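Local coordinates for 457aa long hypothetical protein (Pyrococcus horikoshii, PDB 2CSU) that is of unknown function but joins a Rossmann-type CoA-binding domain to two domains of the succinyl-CoA ligase-like flavodoxin type, at residues Met347-Arg352 with Pro379-Met384. Numbering follows the deposited sequence.
Sequences MIASAR and PTFAGM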
HETATM    1  N   MSE A 347      23.490  10.107  -0.513  1.00 37.56           N
HETATM    2  CA  MSE A 347      23.720  10.976   0.630  1.00 38.55           C
HETATM    3  C   MSE A 347      23.441  10.186   1.905  1.00 39.33           C
HETATM    4  O   MSE A 347      22.617   9.284   1.938  1.00 40.35           O
HETATM    5  CB  MSE A 347      22.755  12.161   0.554  1.00 37.86           C
HETATM    6  CG  MSE A 347      22.456  12.593  -0.878  1.00 38.50           C
HETATM    7 SE   MSE A 347      21.310  13.974  -0.948  1.00 38.10          SE
HETATM    8  CE  MSE A 347      20.109  13.244  -2.068  1.00 40.39           C
ATOM      9  N   ILE A 348      24.193  10.511   2.963  1.00 40.06           N
ATOM     10  CA  ILE A 348      24.015   9.763   4.195  1.00 40.70           C
ATOM     11  C   ILE A 348      22.705  10.138   4.893  1.00 40.77           C
ATOM     12  O   ILE A 348      21.969  11.021   4.469  1.00 41.08           O
ATOM     13  CB  ILE A 348      25.220  10.045   5.098  1.00 40.65           C
ATOM     14  CG1 ILE A 348      26.527   9.830   4.324  1.00 40.62           C
ATOM     15  CG2 ILE A 348      25.218   9.075   6.293  1.00 40.70           C
ATOM     16  CD1 ILE A 348      26.485   8.576   3.449  1.00 40.72           C
ATOM     17  N   ALA A 349      22.461   9.385   5.962  1.00 40.37           N
ATOM     18  CA  ALA A 349      21.265   9.558   6.775  1.00 40.41           C
ATOM     19  C   ALA A 349      21.195  10.963   7.370  1.00 40.90           C
ATOM     20  O   ALA A 349      20.154  11.389   7.873  1.00 41.65           O
ATOM     21  CB  ALA A 349      21.246   8.520   7.883  1.00 39.85           C
ATOM     22  N   SER A 350      22.308  11.683   7.307  1.00 40.46           N
ATOM     23  CA  SER A 350      22.381  13.035   7.831  1.00 40.26           C
ATOM     24  C   SER A 350      21.960  14.067   6.796  1.00 39.99           C
ATOM     25  O   SER A 350      21.904  15.258   7.090  1.00 40.21           O
ATOM     26  CB  SER A 350      23.808  13.338   8.286  1.00 40.67           C
ATOM     27  OG  SER A 350      24.732  13.057   7.248  1.00 41.04           O
ATOM     28  N   ALA A 351      21.666  13.618   5.584  1.00 40.20           N
ATOM     29  CA  ALA A 351      21.264  14.538   4.528  1.00 39.80           C
ATOM     30  C   ALA A 351      20.176  15.528   4.948  1.00 40.16           C
ATOM     31  O   ALA A 351      19.074  15.146   5.373  1.00 38.53           O
ATOM     32  CB  ALA A 351      20.809  13.766   3.311  1.00 39.92           C
ATOM     33  N   ARG A 352      20.498  16.810   4.812  1.00 40.59           N
ATOM     34  CA  ARG A 352      19.568  17.879   5.138  1.00 40.78           C
ATOM     35  C   ARG A 352      18.939  18.461   3.875  1.00 39.98           C
ATOM     36  O   ARG A 352      19.321  18.150   2.754  1.00 39.06           O
ATOM     37  CB  ARG A 352      20.343  18.968   5.888  1.00 42.34           C
ATOM     38  CG  ARG A 352      20.708  18.556   7.316  1.00 44.46           C
ATOM     39  CD  ARG A 352      21.234  19.742   8.135  1.00 47.16           C
ATOM     40  NE  ARG A 352      21.517  19.330   9.514  1.00 48.83           N
ATOM     41  CZ  ARG A 352      20.480  19.343  10.368  1.00 49.78           C
ATOM     42  NH1 ARG A 352      19.283  19.720   9.950  1.00 50.66           N
ATOM     43  NH2 ARG A 352      20.650  18.915  11.623  1.00 50.56           N
ATOM     44  N   PRO A 379      13.827  11.634   8.355  1.00 33.62           N
ATOM     45  CA  PRO A 379      14.498  11.569   9.641  1.00 36.01           C
ATOM     46  C   PRO A 379      13.735  12.359  10.699  1.00 38.37           C
ATOM     47  O   PRO A 379      13.145  13.398  10.434  1.00 39.13           O
ATOM     48  CB  PRO A 379      15.890  12.160   9.450  1.00 34.99           C
ATOM     49  CG  PRO A 379      15.703  13.222   8.361  1.00 34.82           C
ATOM     50  CD  PRO A 379      14.493  12.612   7.502  1.00 33.95           C
ATOM     51  N   THR A 380      13.767  11.814  11.928  1.00 41.15           N
ATOM     52  CA  THR A 380      13.135  12.500  13.048  1.00 44.04           C
ATOM     53  C   THR A 380      14.176  12.917  14.092  1.00 46.18           C
ATOM     54  O   THR A 380      13.887  13.145  15.261  1.00 46.25           O
ATOM     55  CB  THR A 380      12.115  11.543  13.669  1.00 44.23           C
ATOM     56  OG1 THR A 380      12.797  10.370  14.118  1.00 44.44           O
ATOM     57  CG2 THR A 380      11.072  11.135  12.622  1.00 44.42           C
ATOM     58  N   PHE A 381      15.441  12.971  13.624  1.00 47.69           N
ATOM     59  CA  PHE A 381      16.532  13.344  14.516  1.00 49.18           C
ATOM     60  C   PHE A 381      17.422  14.442  13.915  1.00 49.22           C
ATOM     61  O   PHE A 381      17.239  14.878  12.787  1.00 49.38           O
ATOM     62  CB  PHE A 381      17.363  12.090  14.805  1.00 51.00           C
ATOM     63  CG  PHE A 381      17.856  11.482  13.519  1.00 52.93           C
ATOM     64  CD1 PHE A 381      19.044  11.936  12.958  1.00 53.51           C
ATOM     65  CD2 PHE A 381      17.167  10.427  12.940  1.00 54.04           C
ATOM     66  CE1 PHE A 381      19.546  11.323  11.821  1.00 54.07           C
ATOM     67  CE2 PHE A 381      17.680   9.817  11.797  1.00 54.50           C
ATOM     68  CZ  PHE A 381      18.873  10.256  11.239  1.00 54.16           C
ATOM     69  N   ALA A 382      18.430  14.867  14.671  1.00 49.19           N
ATOM     70  CA  ALA A 382      19.366  15.898  14.226  1.00 49.36           C
ATOM     71  C   ALA A 382      18.675  17.250  14.050  1.00 49.14           C
ATOM     72  O   ALA A 382      19.213  18.156  13.416  1.00 49.34           O
ATOM     73  CB  ALA A 382      20.040  15.476  12.920  1.00 49.85           C
ATOM     74  N   GLY A 383      17.476  17.379  14.608  1.00 48.55           N
ATOM     75  CA  GLY A 383      16.748  18.633  14.513  1.00 48.26           C
ATOM     76  C   GLY A 383      16.303  19.040  13.117  1.00 48.07           C
ATOM     77  O   GLY A 383      16.082  20.225  12.851  1.00 47.83           O
HETATM   78  N   MSE A 384      16.176  18.070  12.216  1.00 47.15           N
HETATM   79  CA  MSE A 384      15.722  18.369  10.864  1.00 46.62           C
HETATM   80  C   MSE A 384      14.198  18.379  10.892  1.00 44.90           C
HETATM   81  O   MSE A 384      13.595  17.798  11.788  1.00 43.86           O
HETATM   82  CB  MSE A 384      16.222  17.303   9.879  1.00 47.60           C
HETATM   83  CG  MSE A 384      17.644  16.857  10.138  1.00 49.25           C
HETATM   84 SE   MSE A 384      18.509  16.241   8.689  1.00 52.09          SE
HETATM   85  CE  MSE A 384      18.947  14.671   9.214  1.00 49.59           C
TER
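Arg352 and Met384 face each other from two loops, 347-352 and 379-384, each containing a beta turn, type I from Ile348 to Ala351 and type I' from Phe381 to Met384; their CA atoms are the nearest such pair, 6.9 Å apart. Arg352 runs extended from CG to NE and lays its guanidinium beside the second turn. Arg352 NH2 donates to Ala382 O, bent to 144° with the carbonyl near the guanidinium plane, though the modelled length of 2.4 Å is doubtfully short and little rests on it. Over one face of that group lies Met384, whose CG is 3.3 Å from Arg352 NH1. Both loops follow parallel strands of the Ligase-CoA domain, 344-346 and 371-377, and lead into helices at the surface of this flavodoxin-like alpha/beta fold. Arg352 occupies the N-cap position of helix 353-365, its backbone N hydrogen-bonded to Asp355 OD1, while its NH1 makes a weak, long ion pair with Glu388. The selenomethionine Met384 bends at chi3 (-123°), and its end runs along the carbonyls of the first turn: SE is 3.5 Å from Ala351 O, CE 3.7 Å from Ser350 O. Farther along, Phe381 brings CZ to 3.8 Å from Ala349 O in an oblique approach, while Pro379 CB lies over one face of the ring, offset toward its rim. Tyr167 of the second subunit packs against Thr380.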